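Local coordinates for protein synaptotagmin-1 (Arabidopsis thaliana, PDB 7AS6) that helps maintain plasma membrane integrity during freezing and osmotic stress and probably binds phospholipids through a cytoplasmic region that includes this C2A domain, at residues V10-V15 against L74-Y79. Residues are numbered along the deposited sequence; the frame is centred on the assembly and turned at random.
Sequences VHVKVV and LEFSVY
V12 carries most of this contact, its two methyls going to different partners on 74-79. V12 CG1 meets the rim of the F76 ring, lying near the ring plane at 3.7 Å from F76 CE1 and 3.8 Å from F76 CZ, so the valine abuts the phenyl edge and not its face. V12 CG2 comes tip to tip with L74, 3.8 Å from L74 CD1. The split follows from the V12 rotamer: CG1 stands anti to the backbone N (chi1 -176°), while CG2 lies anti to the carbonyl carbon. A looser touch, 4.5 Å from V14 CG2 to F76 CE1, reaches the ring obliquely. I35 of strand 31-37 touches V14, L74 and F76 and so closes the same cluster, and L95 of strand 88-96 also packs on F76. Within its own sheet, 10-15 is hydrogen-bonded through V12 to F62 and through V14 to E60 of strand 57-66. The segments belong to the two facing sheets of the C2 beta-sandwich, away from the cadmium site that includes D24, D30 and D80; their axes approach to 11.1 Å and run roughly parallel, 24° apart. With only aliphatic and aromatic carbon meeting in the buried centre of the domain, the two sheets are joined here by dispersion and hydrophobic burial, not by directed polar bonds.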
loop_
_atom_site.group_PDB
_atom_site.type_symbol
_atom_site.label_atom_id
_atom_site.label_comp_id
_atom_site.label_asym_id
_atom_site.label_seq_id
_atom_site.Cartn_x
_atom_site.Cartn_y
_atom_site.Cartn_z
ATOM N N VAL A 10 6.867 -9.493 7.333
ATOM C CA VAL A 10 6.973 -8.988 5.973
ATOM C C VAL A 10 7.279 -7.497 6.037
ATOM O O VAL A 10 6.618 -6.746 6.766
ATOM C CB VAL A 10 5.705 -9.292 5.159
ATOM C CG1 VAL A 10 4.467 -8.726 5.835
ATOM C CG2 VAL A 10 5.851 -8.761 3.754
ATOM N N HIS A 11 8.311 -7.079 5.312
ATOM C CA HIS A 11 8.682 -5.676 5.199
ATOM C C HIS A 11 8.077 -5.144 3.909
ATOM O O HIS A 11 8.365 -5.671 2.829
ATOM C CB HIS A 11 10.202 -5.500 5.204
ATOM C CG HIS A 11 10.863 -5.980 6.462
ATOM N ND1 HIS A 11 11.234 -5.132 7.483
ATOM C CD2 HIS A 11 11.215 -7.225 6.866
ATOM C CE1 HIS A 11 11.789 -5.830 8.458
ATOM N NE2 HIS A 11 11.783 -7.104 8.110
ATOM N N VAL A 12 7.206 -4.137 4.036
ATOM C CA VAL A 12 6.448 -3.551 2.929
ATOM C C VAL A 12 6.982 -2.151 2.696
ATOM O O VAL A 12 6.923 -1.294 3.586
ATOM C CB VAL A 12 4.942 -3.491 3.225
ATOM C CG1 VAL A 12 4.193 -2.976 1.999
ATOM C CG2 VAL A 12 4.420 -4.845 3.642
ATOM N N LYS A 13 7.507 -1.912 1.517
ATOM C CA LYS A 13 7.973 -0.588 1.166
ATOM C C LYS A 13 6.968 -0.023 0.182
ATOM O O LYS A 13 6.654 -0.670 -0.825
ATOM C CB LYS A 13 9.380 -0.623 0.566
ATOM C CG LYS A 13 10.012 0.770 0.432
ATOM C CD LYS A 13 11.366 0.703 -0.261
ATOM C CE LYS A 13 12.377 1.632 0.386
ATOM N NZ LYS A 13 13.748 1.343 -0.142
ATOM N N VAL A 14 6.426 1.150 0.495
ATOM C CA VAL A 14 5.650 1.908 -0.476
ATOM C C VAL A 14 6.623 2.823 -1.205
ATOM O O VAL A 14 7.150 3.784 -0.630
ATOM C CB VAL A 14 4.516 2.705 0.182
ATOM C CG1 VAL A 14 3.755 3.499 -0.884
ATOM C CG2 VAL A 14 3.573 1.756 0.908
ATOM N N VAL A 15 6.831 2.550 -2.481
ATOM C CA VAL A 15 7.878 3.224 -3.235
ATOM C C VAL A 15 7.342 4.522 -3.809
ATOM O O VAL A 15 7.779 5.608 -3.411
ATOM C CB VAL A 15 8.430 2.322 -4.350
ATOM C CG1 VAL A 15 9.502 3.056 -5.137
ATOM C CG2 VAL A 15 8.987 1.034 -3.749
ATOM N N LEU A 74 -2.389 -8.206 1.436
ATOM C CA LEU A 74 -2.291 -6.795 1.772
ATOM C C LEU A 74 -3.280 -6.014 0.927
ATOM O O LEU A 74 -3.513 -6.344 -0.236
ATOM C CB LEU A 74 -0.878 -6.274 1.524
ATOM C CG LEU A 74 0.175 -6.802 2.495
ATOM C CD1 LEU A 74 1.542 -6.658 1.875
ATOM C CD2 LEU A 74 0.101 -6.043 3.816
ATOM N N GLU A 75 -3.862 -4.978 1.507
ATOM C CA GLU A 75 -4.697 -4.049 0.762
ATOM C C GLU A 75 -4.065 -2.670 0.845
ATOM O O GLU A 75 -3.820 -2.167 1.945
ATOM C CB GLU A 75 -6.108 -4.031 1.320
ATOM C CG GLU A 75 -7.111 -3.380 0.411
ATOM C CD GLU A 75 -8.397 -3.049 1.145
ATOM O OE1 GLU A 75 -8.346 -2.183 2.048
ATOM O OE2 GLU A 75 -9.445 -3.662 0.833
ATOM N N PHE A 76 -3.759 -2.086 -0.308
ATOM C CA PHE A 76 -3.258 -0.724 -0.394
ATOM C C PHE A 76 -4.365 0.191 -0.897
ATOM O O PHE A 76 -5.057 -0.127 -1.870
ATOM C CB PHE A 76 -2.065 -0.631 -1.332
ATOM C CG PHE A 76 -0.936 -1.555 -0.970
ATOM C CD1 PHE A 76 0.137 -1.097 -0.210
ATOM C CD2 PHE A 76 -0.953 -2.877 -1.375
ATOM C CE1 PHE A 76 1.189 -1.957 0.139
ATOM C CE2 PHE A 76 0.090 -3.750 -1.029
ATOM C CZ PHE A 76 1.166 -3.278 -0.275
ATOM N N SER A 77 -4.527 1.335 -0.249
ATOM C CA SER A 77 -5.550 2.288 -0.658
ATOM C C SER A 77 -4.929 3.666 -0.716
ATOM O O SER A 77 -4.344 4.131 0.268
ATOM C CB SER A 77 -6.730 2.256 0.297
ATOM O OG SER A 77 -7.297 0.963 0.293
ATOM N N VAL A 78 -5.024 4.300 -1.862
ATOM C CA VAL A 78 -4.508 5.643 -2.020
ATOM C C VAL A 78 -5.646 6.628 -1.770
ATOM O O VAL A 78 -6.718 6.524 -2.379
ATOM C CB VAL A 78 -3.892 5.832 -3.413
ATOM C CG1 VAL A 78 -3.291 7.219 -3.519
ATOM C CG2 VAL A 78 -2.824 4.746 -3.669
ATOM N N TYR A 79 -5.432 7.544 -0.830
ATOM C CA TYR A 79 -6.392 8.572 -0.456
ATOM C C TYR A 79 -5.817 9.933 -0.788
ATOM O O TYR A 79 -4.603 10.117 -0.850
ATOM C CB TYR A 79 -6.699 8.557 1.046
ATOM C CG TYR A 79 -7.543 7.411 1.510
ATOM C CD1 TYR A 79 -8.896 7.578 1.720
ATOM C CD2 TYR A 79 -6.992 6.162 1.745
ATOM C CE1 TYR A 79 -9.683 6.539 2.151
ATOM C CE2 TYR A 79 -7.782 5.108 2.179
ATOM C CZ TYR A 79 -9.128 5.311 2.384
ATOM O OH TYR A 79 -9.939 4.282 2.814
#